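Local coordinates for SusD superfamily protein (Bacteroides thetaiotaomicron VPI-5482, PDB 3HDX) that probably binds polysaccharide at the outer membrane as a SusD-family lipoprotein, helping to capture glycans for carbohydrate uptake, at residues A[213-227]-A[363-377]. Residues are numbered along the deposited sequence; the frame is centred on the assembly and turned at random.
Sequences YAEAETYSAFIIDHA and LEDITLLRAEALCAL
Arg370 leaves its helix with CG turned away from the backbone N (chi1 -168°) and every later torsion extended, which lays the guanidinium across helix 213-226, while Glu217, starting out likewise, bends at chi2 (-74°) to meet it. Arg370 NE forms a salt bridge to Glu217 OE2, 2.9 Å away, lying near the guanidinium plane but approaching the carboxylate oxygen on its anti side, tilted out of the carboxylate plane; Arg370 NH2 adds a weak, longer bond. Ala221 CB lies over one face of the Arg370 guanidinium, 3.4 Å from CZ, and Ile224 CD1 packs against Arg370 CD. Three waters complete the cluster: one bridges Glu217 OE2 to Arg370 NH2, and two join Arg370 NH1 and NH2 to the carboxylate of Asp225, which is too far for a direct salt bridge.

The two helices run roughly antiparallel, their axes coming within 8.6 Å at 147°, and pack knobs-into-holes: Arg370 sits among Glu217, Ser220, Ala221 and Ile224, and Ile224 in turn among Leu363, Ile366, Thr367 and Arg370. Such pairing suits the helical, TPR-related scaffold of SusD proteins; helix 196-209 backs the first helix, helices 380-391 and 409-423 the second.

At the start of helix 213-226, Tyr213 lays one ring face on Ala376 CB, 3.3 Å from CD2, and its OH donates to the anti lone pair of Glu372 OE2 at 2.5 Å. Glu372 OE2 also makes a salt bridge to Arg436; a leucine at Tyr213 would probably leave this buried carboxylate oxygen leaning on that arginine, without its hydroxyl partner. Midway, Ile366 CG2 nestles against Ser220 CB at 3.7 Å.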
ATOM      1  N   TYR A 213     -15.307  11.010   3.340  1.00 11.80           N
ATOM      2  CA  TYR A 213     -15.328  10.109   4.477  1.00 10.32           C
ATOM      3  C   TYR A 213     -16.618   9.347   4.706  1.00 11.01           C
ATOM      4  O   TYR A 213     -16.565   8.306   5.307  1.00 12.18           O
ATOM      5  CB  TYR A 213     -14.825  10.840   5.727  1.00 10.69           C
ATOM      6  CG  TYR A 213     -13.315  11.071   5.699  1.00 11.43           C
ATOM      7  CD1 TYR A 213     -12.450  10.016   5.882  1.00 11.29           C
ATOM      8  CD2 TYR A 213     -12.768  12.352   5.543  1.00 12.88           C
ATOM      9  CE1 TYR A 213     -11.083  10.199   5.916  1.00 12.02           C
ATOM     10  CE2 TYR A 213     -11.379  12.549   5.580  1.00 12.70           C
ATOM     11  CZ  TYR A 213     -10.542  11.455   5.778  1.00 11.79           C
ATOM     12  OH  TYR A 213      -9.162  11.586   5.855  1.00 13.45           O
ATOM     13  N   ALA A 214     -17.747   9.870   4.249  1.00 12.44           N
ATOM     14  CA  ALA A 214     -18.993   9.115   4.321  1.00 12.74           C
ATOM     15  C   ALA A 214     -18.835   7.767   3.579  1.00 13.86           C
ATOM     16  O   ALA A 214     -19.147   6.709   4.127  1.00 13.72           O
ATOM     17  CB  ALA A 214     -20.178   9.933   3.749  1.00 15.18           C
ATOM     18  N   GLU A 215     -18.301   7.818   2.363  1.00 12.97           N
ATOM     19  CA  GLU A 215     -18.072   6.609   1.572  1.00 13.47           C
ATOM     20  C   GLU A 215     -16.917   5.777   2.144  1.00 11.67           C
ATOM     21  O   GLU A 215     -17.008   4.521   2.226  1.00 13.26           O
ATOM     22  CB  GLU A 215     -17.877   6.913   0.090  1.00 15.60           C
ATOM     23  CG  GLU A 215     -19.138   7.448  -0.554  1.00 17.86           C
ATOM     24  CD  GLU A 215     -18.999   7.711  -2.085  1.00 22.65           C
ATOM     25  OE1 GLU A 215     -18.020   7.350  -2.729  1.00 25.53           O
ATOM     26  OE2 GLU A 215     -19.866   8.344  -2.669  1.00 29.39           O
ATOM     27  N   ALA A 216     -15.854   6.446   2.625  1.00 12.56           N
ATOM     28  CA  ALA A 216     -14.747   5.709   3.223  1.00 12.13           C
ATOM     29  C   ALA A 216     -15.224   4.884   4.434  1.00 12.41           C
ATOM     30  O   ALA A 216     -14.796   3.751   4.634  1.00 12.20           O
ATOM     31  CB  ALA A 216     -13.601   6.638   3.645  1.00 12.78           C
ATOM     32  N   GLU A 217     -16.102   5.468   5.236  1.00 11.83           N
ATOM     33  CA  GLU A 217     -16.620   4.789   6.429  1.00 11.68           C
ATOM     34  C   GLU A 217     -17.446   3.561   6.012  1.00 12.49           C
ATOM     35  O   GLU A 217     -17.260   2.466   6.572  1.00 12.68           O
ATOM     36  CB  GLU A 217     -17.433   5.784   7.279  1.00 14.37           C
ATOM     37  CG  GLU A 217     -17.677   5.365   8.725  1.00 16.10           C
ATOM     38  CD  GLU A 217     -18.692   4.279   8.909  1.00 17.77           C
ATOM     39  OE1 GLU A 217     -19.649   4.210   8.088  1.00 17.14           O
ATOM     40  OE2 GLU A 217     -18.515   3.494   9.911  1.00 19.08           O
ATOM     41  N   THR A 218     -18.322   3.737   5.014  1.00 11.80           N
ATOM     42  CA  THR A 218     -19.176   2.626   4.559  1.00 11.95           C
ATOM     43  C   THR A 218     -18.359   1.461   3.998  1.00 10.95           C
ATOM     44  O   THR A 218     -18.603   0.288   4.306  1.00 11.63           O
ATOM     45  CB  THR A 218     -20.149   3.133   3.476  1.00 14.46           C
ATOM     46  OG1 THR A 218     -20.995   4.131   4.066  1.00 18.10           O
ATOM     47  CG2 THR A 218     -20.987   1.968   2.953  1.00 16.31           C
ATOM     48  N   TYR A 219     -17.380   1.781   3.181  1.00 12.74           N
ATOM     49  CA  TYR A 219     -16.541   0.743   2.611  1.00 11.74           C
ATOM     50  C   TYR A 219     -15.651   0.064   3.642  1.00 12.05           C
ATOM     51  O   TYR A 219     -15.488  -1.155   3.611  1.00 12.63           O
ATOM     52  CB  TYR A 219     -15.692   1.277   1.441  1.00 11.36           C
ATOM     53  CG  TYR A 219     -16.496   1.734   0.238  1.00 12.64           C
ATOM     54  CD1 TYR A 219     -17.536   0.952  -0.278  1.00 13.24           C
ATOM     55  CD2 TYR A 219     -16.184   2.920  -0.422  1.00 13.32           C
ATOM     56  CE1 TYR A 219     -18.257   1.377  -1.396  1.00 14.36           C
ATOM     57  CE2 TYR A 219     -16.878   3.325  -1.539  1.00 13.54           C
ATOM     58  CZ  TYR A 219     -17.924   2.559  -2.013  1.00 13.65           C
ATOM     59  OH  TYR A 219     -18.618   2.945  -3.155  1.00 16.92           O
ATOM     60  N   SER A 220     -15.064   0.835   4.560  1.00 12.19           N
ATOM     61  CA  SER A 220     -14.239   0.251   5.628  0.50 10.90           C
ATOM     62  C   SER A 220     -15.108  -0.678   6.489  1.00 12.05           C
ATOM     63  O   SER A 220     -14.693  -1.785   6.870  1.00 12.22           O
ATOM     64  CB  SER A 220     -13.611   1.356   6.492  0.50 10.36           C
ATOM     65  OG  SER A 220     -12.733   2.182   5.749  0.50  8.24           O
ATOM     66  N   ALA A 221     -16.325  -0.222   6.801  1.00 11.57           N
ATOM     67  CA  ALA A 221     -17.292  -1.032   7.571  1.00 11.97           C
ATOM     68  C   ALA A 221     -17.593  -2.346   6.854  1.00 12.29           C
ATOM     69  O   ALA A 221     -17.577  -3.414   7.441  1.00 12.65           O
ATOM     70  CB  ALA A 221     -18.589  -0.235   7.836  1.00 13.32           C
ATOM     71  N   PHE A 222     -17.780  -2.273   5.551  1.00 12.05           N
ATOM     72  CA  PHE A 222     -18.119  -3.460   4.772  1.00 12.20           C
ATOM     73  C   PHE A 222     -16.981  -4.481   4.869  1.00 10.75           C
ATOM     74  O   PHE A 222     -17.194  -5.675   5.055  1.00 12.29           O
ATOM     75  CB  PHE A 222     -18.413  -3.111   3.309  1.00 12.13           C
ATOM     76  CG  PHE A 222     -18.977  -4.243   2.535  1.00 12.70           C
ATOM     77  CD1 PHE A 222     -20.356  -4.437   2.503  1.00 13.51           C
ATOM     78  CD2 PHE A 222     -18.155  -5.146   1.888  1.00 12.22           C
ATOM     79  CE1 PHE A 222     -20.911  -5.542   1.816  1.00 13.70           C
ATOM     80  CE2 PHE A 222     -18.675  -6.280   1.232  1.00 14.15           C
ATOM     81  CZ  PHE A 222     -20.075  -6.455   1.177  1.00 14.12           C
ATOM     82  N   ILE A 223     -15.755  -3.994   4.743  1.00 11.59           N
ATOM     83  CA  ILE A 223     -14.582  -4.849   4.858  1.00  9.93           C
ATOM     84  C   ILE A 223     -14.481  -5.554   6.214  1.00 11.31           C
ATOM     85  O   ILE A 223     -14.305  -6.771   6.297  1.00 13.15           O
ATOM     86  CB  ILE A 223     -13.271  -4.056   4.559  1.00 10.52           C
ATOM     87  CG1 ILE A 223     -13.257  -3.552   3.118  1.00 11.93           C
ATOM     88  CG2 ILE A 223     -12.045  -4.930   4.818  1.00 11.41           C
ATOM     89  CD1 ILE A 223     -12.298  -2.359   2.922  1.00 12.81           C
ATOM     90  N   ILE A 224     -14.614  -4.765   7.275  1.00 11.59           N
ATOM     91  CA  ILE A 224     -14.541  -5.292   8.632  1.00 11.52           C
ATOM     92  C   ILE A 224     -15.621  -6.330   8.872  1.00 11.75           C
ATOM     93  O   ILE A 224     -15.354  -7.411   9.445  1.00 14.34           O
ATOM     94  CB  ILE A 224     -14.658  -4.140   9.664  1.00 12.18           C
ATOM     95  CG1 ILE A 224     -13.391  -3.264   9.597  1.00 12.43           C
ATOM     96  CG2 ILE A 224     -14.867  -4.676  11.093  1.00 13.78           C
ATOM     97  CD1 ILE A 224     -13.522  -1.859  10.173  1.00 13.89           C
ATOM     98  N   ASP A 225     -16.820  -6.016   8.387  1.00 12.67           N
ATOM     99  CA  ASP A 225     -17.971  -6.900   8.597  1.00 12.35           C
ATOM    100  C   ASP A 225     -17.929  -8.167   7.758  1.00 13.91           C
ATOM    101  O   ASP A 225     -18.650  -9.089   8.076  1.00 16.96           O
ATOM    102  CB  ASP A 225     -19.280  -6.144   8.413  1.00 12.75           C
ATOM    103  CG  ASP A 225     -19.493  -5.055   9.463  1.00 14.57           C
ATOM    104  OD1 ASP A 225     -18.901  -5.163  10.575  1.00 17.23           O
ATOM    105  OD2 ASP A 225     -20.250  -4.098   9.152  1.00 15.86           O
ATOM    106  N   HIS A 226     -17.148  -8.202   6.679  1.00 13.91           N
ATOM    107  CA  HIS A 226     -17.026  -9.401   5.864  1.00 13.14           C
ATOM    108  C   HIS A 226     -15.652 -10.052   5.902  1.00 13.37           C
ATOM    109  O   HIS A 226     -15.385 -10.956   5.099  1.00 13.32           O
ATOM    110  CB  HIS A 226     -17.410  -9.062   4.424  1.00 13.18           C
ATOM    111  CG  HIS A 226     -18.846  -8.699   4.286  1.00 13.21           C
ATOM    112  ND1 HIS A 226     -19.312  -7.447   4.584  1.00 14.74           N
ATOM    113  CD2 HIS A 226     -19.935  -9.466   4.027  1.00 14.67           C
ATOM    114  CE1 HIS A 226     -20.622  -7.421   4.396  1.00 15.81           C
ATOM    115  NE2 HIS A 226     -21.026  -8.635   4.053  1.00 16.40           N
ATOM    116  N   ALA A 227     -14.807  -9.649   6.856  1.00 13.59           N
ATOM    117  CA  ALA A 227     -13.417 -10.135   6.896  1.00 14.08           C
ATOM    118  C   ALA A 227     -13.333 -11.672   6.925  1.00 14.52           C
ATOM    119  O   ALA A 227     -12.443 -12.268   6.309  1.00 14.14           O
ATOM    120  CB  ALA A 227     -12.695  -9.545   8.114  1.00 15.47           C
ATOM    121  N   LEU A 363      -6.471  -5.683   8.211  1.00 11.54           N
ATOM    122  CA  LEU A 363      -7.582  -5.235   9.066  0.50 11.39           C
ATOM    123  C   LEU A 363      -7.268  -4.053   9.964  1.00 11.14           C
ATOM    124  O   LEU A 363      -8.113  -3.176  10.167  1.00 11.62           O
ATOM    125  CB  LEU A 363      -8.231  -6.370   9.885  0.50 12.12           C
ATOM    126  CG  LEU A 363      -9.302  -7.149   9.113  0.50 11.45           C
ATOM    127  CD1 LEU A 363      -9.745  -8.383   9.896  0.50 11.36           C
ATOM    128  CD2 LEU A 363     -10.494  -6.298   8.736  0.50 12.65           C
ATOM    129  N   GLU A 364      -6.043  -3.985  10.467  1.00 11.50           N
ATOM    130  CA  GLU A 364      -5.691  -2.879  11.380  1.00 10.82           C
ATOM    131  C   GLU A 364      -5.734  -1.524  10.647  1.00 10.79           C
ATOM    132  O   GLU A 364      -6.150  -0.501  11.213  1.00 12.35           O
ATOM    133  CB  GLU A 364      -4.317  -3.088  12.043  1.00 11.47           C
ATOM    134  CG  GLU A 364      -4.236  -4.267  13.039  1.00 12.08           C
ATOM    135  CD  GLU A 364      -4.117  -5.645  12.428  1.00 12.06           C
ATOM    136  OE1 GLU A 364      -4.091  -5.775  11.169  1.00 12.15           O
ATOM    137  OE2 GLU A 364      -4.010  -6.595  13.222  1.00 12.98           O
ATOM    138  N   ASP A 365      -5.248  -1.518   9.410  1.00 10.83           N
ATOM    139  CA  ASP A 365      -5.301  -0.313   8.558  1.00 10.91           C
ATOM    140  C   ASP A 365      -6.755   0.145   8.371  1.00 10.22           C
ATOM    141  O   ASP A 365      -7.093   1.295   8.641  1.00 11.60           O
ATOM    142  CB  ASP A 365      -4.630  -0.539   7.214  1.00 10.19           C
ATOM    143  CG  ASP A 365      -4.916   0.583   6.219  1.00 11.87           C
ATOM    144  OD1 ASP A 365      -4.818   1.772   6.613  1.00 14.33           O
ATOM    145  OD2 ASP A 365      -5.263   0.268   5.048  1.00 13.96           O
ATOM    146  N   ILE A 366      -7.594  -0.789   7.918  1.00 11.58           N
ATOM    147  CA  ILE A 366      -8.985  -0.481   7.622  1.00 10.04           C
ATOM    148  C   ILE A 366      -9.766  -0.055   8.883  1.00  9.90           C
ATOM    149  O   ILE A 366     -10.603   0.837   8.823  1.00 11.10           O
ATOM    150  CB  ILE A 366      -9.675  -1.652   6.890  1.00 11.76           C
ATOM    151  CG1 ILE A 366      -8.977  -1.940   5.533  1.00 12.56           C
ATOM    152  CG2 ILE A 366     -11.165  -1.380   6.668  1.00 12.19           C
ATOM    153  CD1 ILE A 366      -8.909  -0.812   4.540  1.00 13.71           C
ATOM    154  N   THR A 367      -9.437  -0.664  10.026  1.00 11.20           N
ATOM    155  CA  THR A 367     -10.050  -0.321  11.301  1.00 10.88           C
ATOM    156  C   THR A 367      -9.672   1.076  11.738  1.00 10.97           C
ATOM    157  O   THR A 367     -10.553   1.858  12.135  1.00 12.38           O
ATOM    158  CB  THR A 367      -9.720  -1.386  12.352  1.00 11.98           C
ATOM    159  OG1 THR A 367     -10.209  -2.648  11.866  1.00 13.18           O
ATOM    160  CG2 THR A 367     -10.300  -1.046  13.751  1.00 13.05           C
ATOM    161  N   LEU A 368      -8.400   1.433  11.560  1.00 10.46           N
ATOM    162  CA  LEU A 368      -7.953   2.805  11.906  1.00 11.69           C
ATOM    163  C   LEU A 368      -8.517   3.800  10.898  1.00 11.13           C
ATOM    164  O   LEU A 368      -8.859   4.918  11.268  1.00 11.05           O
ATOM    165  CB  LEU A 368      -6.411   2.919  12.042  1.00 10.87           C
ATOM    166  CG  LEU A 368      -5.824   2.147  13.222  1.00 11.67           C
ATOM    167  CD1 LEU A 368      -4.273   1.998  13.103  1.00 12.70           C
ATOM    168  CD2 LEU A 368      -6.249   2.782  14.584  1.00 13.39           C
ATOM    169  N   LEU A 369      -8.666   3.391   9.634  1.00 11.45           N
ATOM    170  CA  LEU A 369      -9.267   4.260   8.592  1.00 10.81           C
ATOM    171  C   LEU A 369     -10.698   4.569   8.975  1.00 11.50           C
ATOM    172  O   LEU A 369     -11.172   5.696   8.795  1.00 11.62           O
ATOM    173  CB  LEU A 369      -9.149   3.592   7.200  1.00 10.69           C
ATOM    174  CG  LEU A 369      -9.562   4.528   6.057  1.00 10.26           C
ATOM    175  CD1 LEU A 369      -8.563   5.717   5.897  1.00 13.40           C
ATOM    176  CD2 LEU A 369      -9.715   3.701   4.743  1.00 11.10           C
ATOM    177  N   ARG A 370     -11.412   3.543   9.420  1.00 12.10           N
ATOM    178  CA  ARG A 370     -12.783   3.732   9.880  1.00 11.89           C
ATOM    179  C   ARG A 370     -12.850   4.759  11.029  1.00 11.32           C
ATOM    180  O   ARG A 370     -13.752   5.590  11.039  1.00 11.75           O
ATOM    181  CB  ARG A 370     -13.430   2.401  10.280  1.00 12.56           C
ATOM    182  CG  ARG A 370     -14.910   2.544  10.473  1.00 14.25           C
ATOM    183  CD  ARG A 370     -15.507   1.249  10.859  1.00 15.09           C
ATOM    184  NE  ARG A 370     -16.951   1.310  10.901  1.00 14.55           N
ATOM    185  CZ  ARG A 370     -17.698   0.236  11.135  1.00 15.24           C
ATOM    186  NH1 ARG A 370     -17.141  -0.984  11.296  1.00 15.73           N
ATOM    187  NH2 ARG A 370     -19.018   0.381  11.133  1.00 15.62           N
ATOM    188  N   ALA A 371     -11.937   4.646  11.994  1.00 11.17           N
ATOM    189  CA  ALA A 371     -11.841   5.632  13.093  1.00 11.42           C
ATOM    190  C   ALA A 371     -11.621   7.056  12.563  1.00 12.10           C
ATOM    191  O   ALA A 371     -12.313   7.993  12.954  1.00 11.55           O
ATOM    192  CB  ALA A 371     -10.781   5.215  14.111  1.00 12.22           C
ATOM    193  N   GLU A 372     -10.670   7.209  11.652  1.00 11.17           N
ATOM    194  CA  GLU A 372     -10.403   8.483  11.006  1.00 11.43           C
ATOM    195  C   GLU A 372     -11.680   9.035  10.349  1.00 12.38           C
ATOM    196  O   GLU A 372     -12.023  10.209  10.559  1.00 12.62           O
ATOM    197  CB  GLU A 372      -9.286   8.275   9.976  1.00 10.85           C
ATOM    198  CG  GLU A 372      -8.977   9.392   8.985  1.00 11.99           C
ATOM    199  CD  GLU A 372      -7.932   8.979   7.948  1.00 11.93           C
ATOM    200  OE1 GLU A 372      -7.143   8.014   8.191  1.00 11.98           O
ATOM    201  OE2 GLU A 372      -7.895   9.646   6.897  1.00 12.53           O
ATOM    202  N   ALA A 373     -12.370   8.184   9.579  1.00 11.29           N
ATOM    203  CA  ALA A 373     -13.586   8.577   8.866  1.00 11.66           C
ATOM    204  C   ALA A 373     -14.703   9.015   9.825  1.00 12.26           C
ATOM    205  O   ALA A 373     -15.338  10.034   9.624  1.00 12.46           O
ATOM    206  CB  ALA A 373     -14.069   7.449   7.928  1.00 12.56           C
ATOM    207  N   LEU A 374     -14.862   8.270  10.910  1.00 11.89           N
ATOM    208  CA  LEU A 374     -15.903   8.566  11.897  1.00 12.53           C
ATOM    209  C   LEU A 374     -15.627   9.922  12.562  1.00 13.28           C
ATOM    210  O   LEU A 374     -16.535  10.735  12.711  1.00 13.34           O
ATOM    211  CB  LEU A 374     -16.049   7.442  12.921  1.00 11.66           C
ATOM    212  CG  LEU A 374     -16.741   6.200  12.376  1.00 13.17           C
ATOM    213  CD1 LEU A 374     -16.505   4.998  13.276  1.00 13.34           C
ATOM    214  CD2 LEU A 374     -18.252   6.462  12.178  1.00 13.21           C
ATOM    215  N   CYS A 375     -14.359  10.204  12.884  1.00 13.70           N
ATOM    216  CA  CYS A 375     -14.011  11.543  13.381  1.00 14.55           C
ATOM    217  C   CYS A 375     -14.316  12.627  12.370  1.00 15.72           C
ATOM    218  O   CYS A 375     -14.894  13.680  12.720  1.00 16.35           O
ATOM    219  CB  CYS A 375     -12.555  11.620  13.742  1.00 14.07           C
ATOM    220  SG  CYS A 375     -12.163  10.731  15.245  1.00 17.23           S
ATOM    221  N   ALA A 376     -13.955  12.374  11.110  1.00 14.44           N
ATOM    222  CA  ALA A 376     -14.217  13.324  10.046  1.00 15.64           C
ATOM    223  C   ALA A 376     -15.713  13.668   9.910  1.00 16.03           C
ATOM    224  O   ALA A 376     -16.087  14.805   9.589  1.00 19.69           O
ATOM    225  CB  ALA A 376     -13.619  12.849   8.706  1.00 14.41           C
ATOM    226  N   LEU A 377     -16.543  12.669  10.179  1.00 15.03           N
ATOM    227  CA  LEU A 377     -17.993  12.776  10.154  1.00 15.08           C
ATOM    228  C   LEU A 377     -18.600  13.273  11.471  1.00 18.33           C
ATOM    229  O   LEU A 377     -19.817  13.261  11.626  1.00 19.62           O
ATOM    230  CB  LEU A 377     -18.572  11.397   9.806  1.00 15.24           C
ATOM    231  CG  LEU A 377     -18.231  10.820   8.423  1.00 14.92           C
ATOM    232  CD1 LEU A 377     -18.525   9.331   8.358  1.00 15.90           C
ATOM    233  CD2 LEU A 377     -18.970  11.607   7.371  1.00 14.87           C
TER
HETATM  234  O   HOH W   1     -20.560   3.051  11.531  1.00 27.32           O
HETATM  235  O   HOH W   2     -18.196  -3.294  12.350  1.00 17.61           O
HETATM  236  O   HOH W   3     -20.860  -1.856  10.396  1.00 19.69           O